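Local coordinates for putative uncharacterized protein (Mycobacterium abscessus, PDB 3RR6) that is of unknown function but belongs to the fumarylacetoacetate hydrolase family, whose members are assigned metal-binding isomerase or acetylpyruvate hydrolase activity, at residues L63-V68 with P225-L230; L121-G126 with I229-P234; G143-N148 with C172-W177. All coordinates share one frame; numbering follows the deposited sequence. Where two conformers were deposited one is given.

Contact 1 (L63-V68 with P225-L230); sequences LASKVV and PGDVIL. With EDO (1,2-ethanediol), chain P.
Leu-63 meets the 225-230 segment through its backbone, its O lying 4.0 Å from Gly-226 CA, where the glycine leaves room for the close pass. The CB of Ala-64 rests on Gly-226 O and touches Val-228 CG2. Ser-65 OG then donates to the syn lone pair of Asp-227 OD1, 2.6 Å away, with chi1 of 86° holding OG between the backbone N and the carbonyl carbon. A water joins Ser-65 N, OD1 and Pro-225 O. Lys-66 N reaches OD1 from above the carboxylate plane, 55° out of it. The Lys-66 side chain bends at its last torsion to bring NZ to Asp-227 OD2, a 2.8 Å salt bridge. Both oxygens of Asp-227 are held, which should fix the rotation of the carboxylate; OD2 also takes Leu-224 N, and Lys-66 NZ also binds Thr-222 O. Val-228 N donates to Lys-66 O at 3.2 Å, and Val-67 and Val-68 pair in parallel with Val-228 and Ile-229. Val-68 N donates to Val-228 O (2.9 Å) and Val-68 O accepts from Leu-230 N (2.8 Å). Val-67 CG1 packs 4.0 Å from Leu-230 CG. A gripped aspartate thus precedes a short parallel pairing in the beta core of the fumarylacetoacetate hydrolase-family region. Helix 210-220 touches Val-68 and Ile-229 through Val-217 and Ile-213, whereas Ala-64 and Val-67 pack on Ile-99 of strand 99-100. Beyond Val-67, strand 91-94 continues the pairing through Lys-94.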
loop_
_atom_site.group_PDB
_atom_site.type_symbol
_atom_site.label_atom_id
_atom_site.label_comp_id
_atom_site.label_asym_id
_atom_site.label_seq_id
_atom_site.Cartn_x
_atom_site.Cartn_y
_atom_site.Cartn_z
ATOM N N LEU A 63 -3.340 -9.913 -5.715
ATOM C CA LEU A 63 -2.234 -10.850 -5.684
ATOM C C LEU A 63 -1.068 -10.220 -6.448
ATOM O O LEU A 63 -1.090 -10.147 -7.682
ATOM C CB LEU A 63 -2.659 -12.173 -6.331
ATOM C CG LEU A 63 -3.834 -12.880 -5.646
ATOM C CD1 LEU A 63 -4.199 -14.155 -6.425
ATOM C CD2 LEU A 63 -3.489 -13.180 -4.204
ATOM N N ALA A 64 -0.097 -9.695 -5.701
ATOM C CA ALA A 64 1.056 -8.991 -6.273
ATOM C C ALA A 64 2.226 -9.921 -6.469
ATOM O O ALA A 64 2.531 -10.721 -5.584
ATOM C CB ALA A 64 1.485 -7.837 -5.337
ATOM N N SER A 65 2.900 -9.818 -7.610
ATOM C CA SER A 65 4.118 -10.612 -7.814
ATOM C C SER A 65 5.279 -10.052 -6.994
ATOM O O SER A 65 6.117 -10.807 -6.512
ATOM C CB SER A 65 4.487 -10.738 -9.295
ATOM O OG SER A 65 5.270 -9.661 -9.762
ATOM N N LYS A 66 5.312 -8.731 -6.821
ATOM C CA LYS A 66 6.316 -8.071 -6.009
ATOM C C LYS A 66 5.754 -6.763 -5.489
ATOM O O LYS A 66 4.782 -6.239 -6.048
ATOM C CB LYS A 66 7.610 -7.826 -6.792
ATOM C CG LYS A 66 7.468 -6.953 -8.038
ATOM C CD LYS A 66 8.813 -6.805 -8.752
ATOM C CE LYS A 66 8.721 -6.202 -10.151
ATOM N NZ LYS A 66 7.910 -7.005 -11.115
ATOM N N VAL A 67 6.360 -6.282 -4.408
ATOM C CA VAL A 67 6.077 -4.973 -3.835
ATOM C C VAL A 67 7.374 -4.175 -3.929
ATOM O O VAL A 67 8.410 -4.587 -3.398
ATOM C CB VAL A 67 5.631 -5.052 -2.353
ATOM C CG1 VAL A 67 5.414 -3.659 -1.779
ATOM C CG2 VAL A 67 4.377 -5.927 -2.212
ATOM N N VAL A 68 7.329 -3.055 -4.638
ATOM C CA VAL A 68 8.459 -2.142 -4.706
ATOM C C VAL A 68 8.079 -0.960 -3.829
ATOM O O VAL A 68 6.904 -0.612 -3.727
ATOM C CB VAL A 68 8.734 -1.703 -6.165
ATOM C CG1 VAL A 68 9.981 -0.819 -6.249
ATOM C CG2 VAL A 68 8.885 -2.925 -7.069
ATOM N N PRO A 225 0.815 -6.842 -14.039
ATOM C CA PRO A 225 -0.468 -6.515 -13.427
ATOM C C PRO A 225 -0.569 -7.108 -12.038
ATOM O O PRO A 225 -0.276 -8.295 -11.834
ATOM C CB PRO A 225 -1.490 -7.154 -14.376
ATOM C CG PRO A 225 -0.790 -7.227 -15.669
ATOM C CD PRO A 225 0.642 -7.516 -15.334
ATOM N N GLY A 226 -0.964 -6.267 -11.092
ATOM C CA GLY A 226 -1.047 -6.639 -9.700
ATOM C C GLY A 226 0.134 -6.205 -8.854
ATOM O O GLY A 226 0.032 -6.185 -7.631
ATOM N N ASP A 227 1.262 -5.868 -9.482
ATOM C CA ASP A 227 2.400 -5.366 -8.718
ATOM C C ASP A 227 2.017 -4.095 -7.950
ATOM O O ASP A 227 1.204 -3.290 -8.406
ATOM C CB ASP A 227 3.606 -5.086 -9.617
ATOM C CG ASP A 227 4.344 -6.346 -10.032
ATOM O OD1 ASP A 227 4.016 -7.450 -9.525
ATOM O OD2 ASP A 227 5.261 -6.222 -10.874
ATOM N N VAL A 228 2.633 -3.930 -6.795
ATOM C CA VAL A 228 2.362 -2.809 -5.906
ATOM C C VAL A 228 3.615 -1.959 -5.779
ATOM O O VAL A 228 4.708 -2.498 -5.612
ATOM C CB VAL A 228 1.929 -3.315 -4.532
ATOM C CG1 VAL A 228 1.825 -2.172 -3.522
ATOM C CG2 VAL A 228 0.590 -4.049 -4.632
ATOM N N ILE A 229 3.456 -0.639 -5.871
ATOM C CA ILE A 229 4.537 0.298 -5.564
ATOM C C ILE A 229 4.099 1.203 -4.412
ATOM O O ILE A 229 3.138 1.968 -4.535
ATOM C CB ILE A 229 4.951 1.181 -6.756
ATOM C CG1 ILE A 229 5.282 0.331 -7.981
ATOM C CG2 ILE A 229 6.162 2.042 -6.340
ATOM C CD1 ILE A 229 5.462 1.159 -9.274
ATOM N N LEU A 230 4.789 1.101 -3.281
ATOM C CA LEU A 230 4.535 1.978 -2.135
ATOM C C LEU A 230 5.287 3.281 -2.357
ATOM O O LEU A 230 6.471 3.267 -2.683
ATOM C CB LEU A 230 4.977 1.315 -0.836
ATOM C CG LEU A 230 4.356 -0.042 -0.511
ATOM C CD1 LEU A 230 4.842 -0.521 0.844
ATOM C CD2 LEU A 230 2.830 0.040 -0.530
HETATM C C1 EDO P . -6.475 -10.067 -8.178
HETATM O O1 EDO P . -5.055 -10.272 -8.168
HETATM C C2 EDO P . -6.976 -9.889 -9.611
HETATM O O2 EDO P . -7.459 -11.136 -10.122
HETATM O O HOH W 1 1.652 -9.155 -10.178
#

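Contact 2 (L121-G126 with I229-P234); sequences LAIVIG and ILTGTP. With EDO (1,2-ethanediol), chain O.
Thr-231 and Leu-121 meet at a single carbonyl. Leu-121 O receives both the hydroxyl and the backbone N-H of Thr-231, at 2.8 Å from OG1 and 3.0 Å from N. The N lies nearly along the C=O axis, whereas OG1 comes in from the flank with a C=O...O angle of 123°, tilted from the carbonyl plane. With chi1 at 59° the hydroxyl folds back over the main chain, and one residue grips the oxygen twice. The hydroxyl in turn accepts from a water that also joins Leu-121 N and Gly-232 O, tying the end of strand 228-230 to its partner just where pairing stops.

The same torsion leaves the Thr-231 methyl, CG2, to meet Ile-123. The two side chains cross at about a right angle, with Ile-123 CD1 set against Thr-231 CG2 at 3.5 Å. CD1 also approaches Ile-229 CB, and farther along Ile-125 CD1 meets Ile-229 CD1 at 4.2 Å. On the other face Leu-230 extends its CD2 branch over the small Ala-122, 3.6 Å from CB. The strands pair antiparallel in the buried beta core of the family region: Ala-122 and Leu-230 are a non-hydrogen-bonded pair, Ile-123 and Ile-229 a hydrogen-bonded one, in which Ile-123 N donates to Ile-229 O (2.8 Å) and Ile-229 N to Ile-123 O (2.9 Å).

Helix 210-220 closes the isoleucine face, with Val-210 against Ile-123 and Ile-213 against Thr-231. Strand 141-152 flanks the far edge of strand 115-125, where Ala-122 bonds to Thr-145 and Val-124 to Gly-143.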
loop_
_atom_site.group_PDB
_atom_site.type_symbol
_atom_site.label_atom_id
_atom_site.label_comp_id
_atom_site.label_asym_id
_atom_site.label_seq_id
_atom_site.Cartn_x
_atom_site.Cartn_y
_atom_site.Cartn_z
ATOM N N LEU A 121 0.657 5.657 0.559
ATOM C CA LEU A 121 -0.184 5.446 -0.620
ATOM C C LEU A 121 0.442 4.358 -1.484
ATOM O O LEU A 121 1.643 4.407 -1.775
ATOM C CB LEU A 121 -0.304 6.739 -1.432
ATOM C CG LEU A 121 -1.073 6.625 -2.750
ATOM C CD1 LEU A 121 -2.563 6.456 -2.482
ATOM C CD2 LEU A 121 -0.823 7.853 -3.641
ATOM N N ALA A 122 -0.373 3.383 -1.893
ATOM C CA ALA A 122 0.080 2.268 -2.720
ATOM C C ALA A 122 -0.482 2.347 -4.130
ATOM O O ALA A 122 -1.689 2.436 -4.314
ATOM C CB ALA A 122 -0.337 0.929 -2.074
ATOM N N ILE A 123 0.405 2.304 -5.118
ATOM C CA ILE A 123 0.032 2.197 -6.531
ATOM C C ILE A 123 -0.131 0.719 -6.870
ATOM O O ILE A 123 0.725 -0.095 -6.521
ATOM C CB ILE A 123 1.167 2.736 -7.418
ATOM C CG1 ILE A 123 1.471 4.205 -7.131
ATOM C CG2 ILE A 123 0.852 2.550 -8.916
ATOM C CD1 ILE A 123 2.836 4.624 -7.668
ATOM N N VAL A 124 -1.212 0.364 -7.555
ATOM C CA VAL A 124 -1.383 -0.990 -8.070
ATOM C C VAL A 124 -1.332 -0.945 -9.595
ATOM O O VAL A 124 -2.145 -0.266 -10.240
ATOM C CB VAL A 124 -2.686 -1.660 -7.594
ATOM C CG1 VAL A 124 -2.740 -3.116 -8.096
ATOM C CG2 VAL A 124 -2.810 -1.593 -6.048
ATOM N N ILE A 125 -0.373 -1.672 -10.168
ATOM C CA ILE A 125 -0.163 -1.732 -11.623
ATOM C C ILE A 125 -1.234 -2.600 -12.283
ATOM O O ILE A 125 -1.652 -3.622 -11.732
ATOM C CB ILE A 125 1.260 -2.279 -11.925
ATOM C CG1 ILE A 125 2.320 -1.336 -11.338
ATOM C CG2 ILE A 125 1.478 -2.555 -13.414
ATOM C CD1 ILE A 125 2.390 0.049 -11.960
ATOM N N GLY A 126 -1.718 -2.156 -13.443
ATOM C CA GLY A 126 -2.791 -2.851 -14.149
ATOM C C GLY A 126 -2.447 -3.458 -15.502
ATOM O O GLY A 126 -3.275 -4.162 -16.073
ATOM N N ILE A 229 3.456 -0.639 -5.871
ATOM C CA ILE A 229 4.537 0.298 -5.564
ATOM C C ILE A 229 4.099 1.203 -4.412
ATOM O O ILE A 229 3.138 1.968 -4.535
ATOM C CB ILE A 229 4.951 1.181 -6.756
ATOM C CG1 ILE A 229 5.282 0.331 -7.981
ATOM C CG2 ILE A 229 6.162 2.042 -6.340
ATOM C CD1 ILE A 229 5.462 1.159 -9.274
ATOM N N LEU A 230 4.789 1.101 -3.281
ATOM C CA LEU A 230 4.535 1.978 -2.135
ATOM C C LEU A 230 5.287 3.281 -2.357
ATOM O O LEU A 230 6.471 3.267 -2.683
ATOM C CB LEU A 230 4.977 1.315 -0.836
ATOM C CG LEU A 230 4.356 -0.042 -0.511
ATOM C CD1 LEU A 230 4.842 -0.521 0.844
ATOM C CD2 LEU A 230 2.830 0.040 -0.530
ATOM N N THR A 231 4.608 4.404 -2.173
ATOM C CA THR A 231 5.136 5.691 -2.642
ATOM C C THR A 231 5.936 6.508 -1.619
ATOM O O THR A 231 6.353 7.619 -1.924
ATOM C CB THR A 231 4.008 6.563 -3.203
ATOM O OG1 THR A 231 3.027 6.797 -2.184
ATOM C CG2 THR A 231 3.361 5.884 -4.426
ATOM N N GLY A 232 6.172 5.946 -0.439
ATOM C CA GLY A 232 6.956 6.602 0.611
ATOM C C GLY A 232 6.089 6.989 1.801
ATOM O O GLY A 232 4.889 6.732 1.822
ATOM N N THR A 233 6.712 7.582 2.818
ATOM C CA THR A 233 6.000 7.880 4.068
ATOM C C THR A 233 6.462 9.226 4.602
ATOM O O THR A 233 7.631 9.567 4.471
ATOM C CB THR A 233 6.206 6.742 5.107
ATOM O OG1 THR A 233 5.175 6.796 6.102
ATOM C CG2 THR A 233 7.562 6.826 5.787
ATOM N N PRO A 234 5.542 10.008 5.194
ATOM C CA PRO A 234 5.940 11.293 5.765
ATOM C C PRO A 234 6.612 11.117 7.124
ATOM O O PRO A 234 6.870 9.985 7.561
ATOM C CB PRO A 234 4.619 12.048 5.884
ATOM C CG PRO A 234 3.614 10.999 6.067
ATOM C CD PRO A 234 4.081 9.809 5.263
HETATM C C1 EDO O . 9.387 11.807 4.833
HETATM O O1 EDO O . 9.580 11.223 3.536
HETATM C C2 EDO O . 10.705 12.322 5.374
HETATM O O2 EDO O . 11.546 11.231 5.761
HETATM O O HOH W 2 2.837 7.663 0.349
#

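Contact 3 (G143-N148 with C172-W177); sequences GYTIGN and CPLGPW
Thr-145 OG1 donates to Trp-177 O over 2.7 Å, a short bond that reaches past the regular strand pairing. The hydroxyl stands above the carbonyl plane, 59° out of it, and gets there because chi1 of -166° turns OG1 anti to the backbone N. The antiparallel backbone bonds follow. Ile-146 and Gly-175 form a hydrogen-bonded pair, tighter from Gly-175 N to Ile-146 O (3.0 Å) than from Ile-146 N to Gly-175 O (3.2 Å), whose donor also sits above the carbonyl plane. Asn-148 N donates to Pro-173 O at 3.1 Å, but proline has no N-H to return the bond; instead Pro-173 CD lies 3.4 Å from Asn-148 O.

Packing differs on the two faces. The Thr-145 and Leu-174 side chains cross at about a right angle, a less certain contact since the leucine has two conformers. On the opposite face Ile-146 CD1 touches Pro-176 CD at 4.0 Å, and the Pro-173 ring lies alongside Asn-148 CB. Pro-176, preceded by a cis peptide, places its CG over the centre of the Trp-177 ring, which also takes part in a cation-pi contact with Arg-6. Strands 245-250 and 254-261 pack against Ile-146, and Asn-148 OD1 accepts from Glu-118 N.

Pro-173 thus costs the pairing one backbone bond, while at Pro-176 the chain turns a corner. The threonine hydroxyl adds a side-chain bond across that corner, before backbone pairing is taken up again between Tyr-144 and Val-179.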
loop_
_atom_site.group_PDB
_atom_site.type_symbol
_atom_site.label_atom_id
_atom_site.label_comp_id
_atom_site.label_asym_id
_atom_site.label_seq_id
_atom_site.Cartn_x
_atom_site.Cartn_y
_atom_site.Cartn_z
ATOM N N GLY A 143 -5.264 1.233 -9.992
ATOM C CA GLY A 143 -5.795 2.156 -9.008
ATOM C C GLY A 143 -4.896 2.227 -7.794
ATOM O O GLY A 143 -3.723 1.841 -7.856
ATOM N N TYR A 144 -5.460 2.720 -6.696
ATOM C CA TYR A 144 -4.677 3.054 -5.498
ATOM C C TYR A 144 -5.275 2.390 -4.283
ATOM O O TYR A 144 -6.490 2.254 -4.170
ATOM C CB TYR A 144 -4.618 4.572 -5.283
ATOM C CG TYR A 144 -4.016 5.266 -6.470
ATOM C CD1 TYR A 144 -2.642 5.388 -6.601
ATOM C CD2 TYR A 144 -4.814 5.709 -7.512
ATOM C CE1 TYR A 144 -2.078 5.975 -7.711
ATOM C CE2 TYR A 144 -4.251 6.293 -8.641
ATOM C CZ TYR A 144 -2.892 6.414 -8.735
ATOM O OH TYR A 144 -2.336 6.988 -9.856
ATOM N N THR A 145 -4.400 1.965 -3.386
ATOM C CA THR A 145 -4.821 1.425 -2.096
ATOM C C THR A 145 -3.895 1.977 -1.008
ATOM O O THR A 145 -3.142 2.932 -1.251
ATOM C CB THR A 145 -4.925 -0.133 -2.137
ATOM O OG1 THR A 145 -5.640 -0.605 -0.982
ATOM C CG2 THR A 145 -3.565 -0.826 -2.216
ATOM N N ILE A 146 -3.980 1.413 0.193
ATOM C CA ILE A 146 -3.172 1.868 1.323
ATOM C C ILE A 146 -2.192 0.759 1.686
ATOM O O ILE A 146 -2.515 -0.426 1.573
ATOM C CB ILE A 146 -4.043 2.213 2.546
ATOM C CG1 ILE A 146 -5.243 3.051 2.125
ATOM C CG2 ILE A 146 -3.202 2.939 3.624
ATOM C CD1 ILE A 146 -6.199 3.384 3.258
ATOM N N GLY A 147 -0.991 1.147 2.093
ATOM C CA GLY A 147 0.001 0.208 2.597
ATOM C C GLY A 147 0.620 0.684 3.896
ATOM O O GLY A 147 0.501 1.850 4.267
ATOM N N ASN A 148 1.277 -0.240 4.590
ATOM C CA ASN A 148 2.058 0.066 5.791
ATOM C C ASN A 148 3.409 -0.628 5.623
ATOM O O ASN A 148 3.483 -1.857 5.659
ATOM C CB ASN A 148 1.293 -0.433 7.020
ATOM C CG ASN A 148 1.842 0.077 8.347
ATOM O OD1 ASN A 148 2.952 0.590 8.426
ATOM N ND2 ASN A 148 1.052 -0.099 9.417
ATOM N N CYS A 172 3.788 -6.139 5.368
ATOM C CA CYS A 172 3.127 -5.304 4.348
ATOM C C CYS A 172 1.599 -5.373 4.393
ATOM O O CYS A 172 0.964 -5.891 3.467
ATOM C CB CYS A 172 3.638 -5.653 2.945
ATOM S SG CYS A 172 3.311 -4.311 1.752
ATOM N N PRO A 173 0.990 -4.799 5.449
ATOM C CA PRO A 173 -0.447 -4.562 5.365
ATOM C C PRO A 173 -0.817 -3.815 4.089
ATOM O O PRO A 173 -0.143 -2.845 3.714
ATOM C CB PRO A 173 -0.734 -3.702 6.601
ATOM C CG PRO A 173 0.347 -4.088 7.577
ATOM C CD PRO A 173 1.551 -4.391 6.751
ATOM N N LEU A 174 -1.885 -4.283 3.448
ATOM C CA LEU A 174 -2.368 -3.724 2.197
ATOM C C LEU A 174 -3.895 -3.783 2.176
ATOM O O LEU A 174 -4.479 -4.824 2.478
ATOM C CB LEU A 174 -1.789 -4.533 1.037
ATOM C CG LEU A 174 -1.850 -3.919 -0.356
ATOM C CD1 LEU A 174 -0.903 -2.727 -0.482
ATOM C CD2 LEU A 174 -1.516 -4.990 -1.403
ATOM N N GLY A 175 -4.538 -2.683 1.802
ATOM C CA GLY A 175 -5.997 -2.640 1.755
ATOM C C GLY A 175 -6.547 -1.273 2.094
ATOM O O GLY A 175 -5.786 -0.319 2.202
ATOM N N PRO A 176 -7.871 -1.167 2.290
ATOM C CA PRO A 176 -8.878 -2.247 2.304
ATOM C C PRO A 176 -9.382 -2.671 0.923
ATOM O O PRO A 176 -9.999 -3.729 0.784
ATOM C CB PRO A 176 -10.023 -1.626 3.101
ATOM C CG PRO A 176 -9.920 -0.189 2.795
ATOM C CD PRO A 176 -8.456 0.111 2.733
ATOM N N TRP A 177 -9.132 -1.829 -0.073
ATOM C CA TRP A 177 -9.592 -2.037 -1.441
ATOM C C TRP A 177 -8.844 -1.081 -2.343
ATOM O O TRP A 177 -8.176 -0.159 -1.866
ATOM C CB TRP A 177 -11.113 -1.817 -1.571
ATOM C CG TRP A 177 -11.630 -0.619 -0.840
ATOM C CD1 TRP A 177 -11.319 0.693 -1.068
ATOM C CD2 TRP A 177 -12.558 -0.625 0.248
ATOM N NE1 TRP A 177 -11.981 1.501 -0.169
ATOM C CE2 TRP A 177 -12.758 0.716 0.640
ATOM C CE3 TRP A 177 -13.235 -1.640 0.942
ATOM C CZ2 TRP A 177 -13.604 1.074 1.699
ATOM C CZ3 TRP A 177 -14.098 -1.276 1.993
ATOM C CH2 TRP A 177 -14.261 0.069 2.357
#

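The three contacts join neighbouring strands of the curled beta framework of the fumarylacetoacetate hydrolase-family region: 67-70, 228-230, 115-125, 141-152 and 172-179. Contacts 1 and 2 lie on the two edges of strand 228-230, their centres 9 Å apart, and share Ile-229 and Leu-230. The centres of contacts 2 and 3 are 8 Å apart, on adjacent strands 115-125 and 141-152. Contacts 1 and 3 have centres 11 Å apart and touch where Val-67 and Leu-230 pack on Cys-172, consistent with a curled set of strands. Along the chain, contact 3 is nested inside the loops closed by contacts 1 and 2. The late strand 228-230 lies between 67-70 and 115-125, knitting distant sequence into one core.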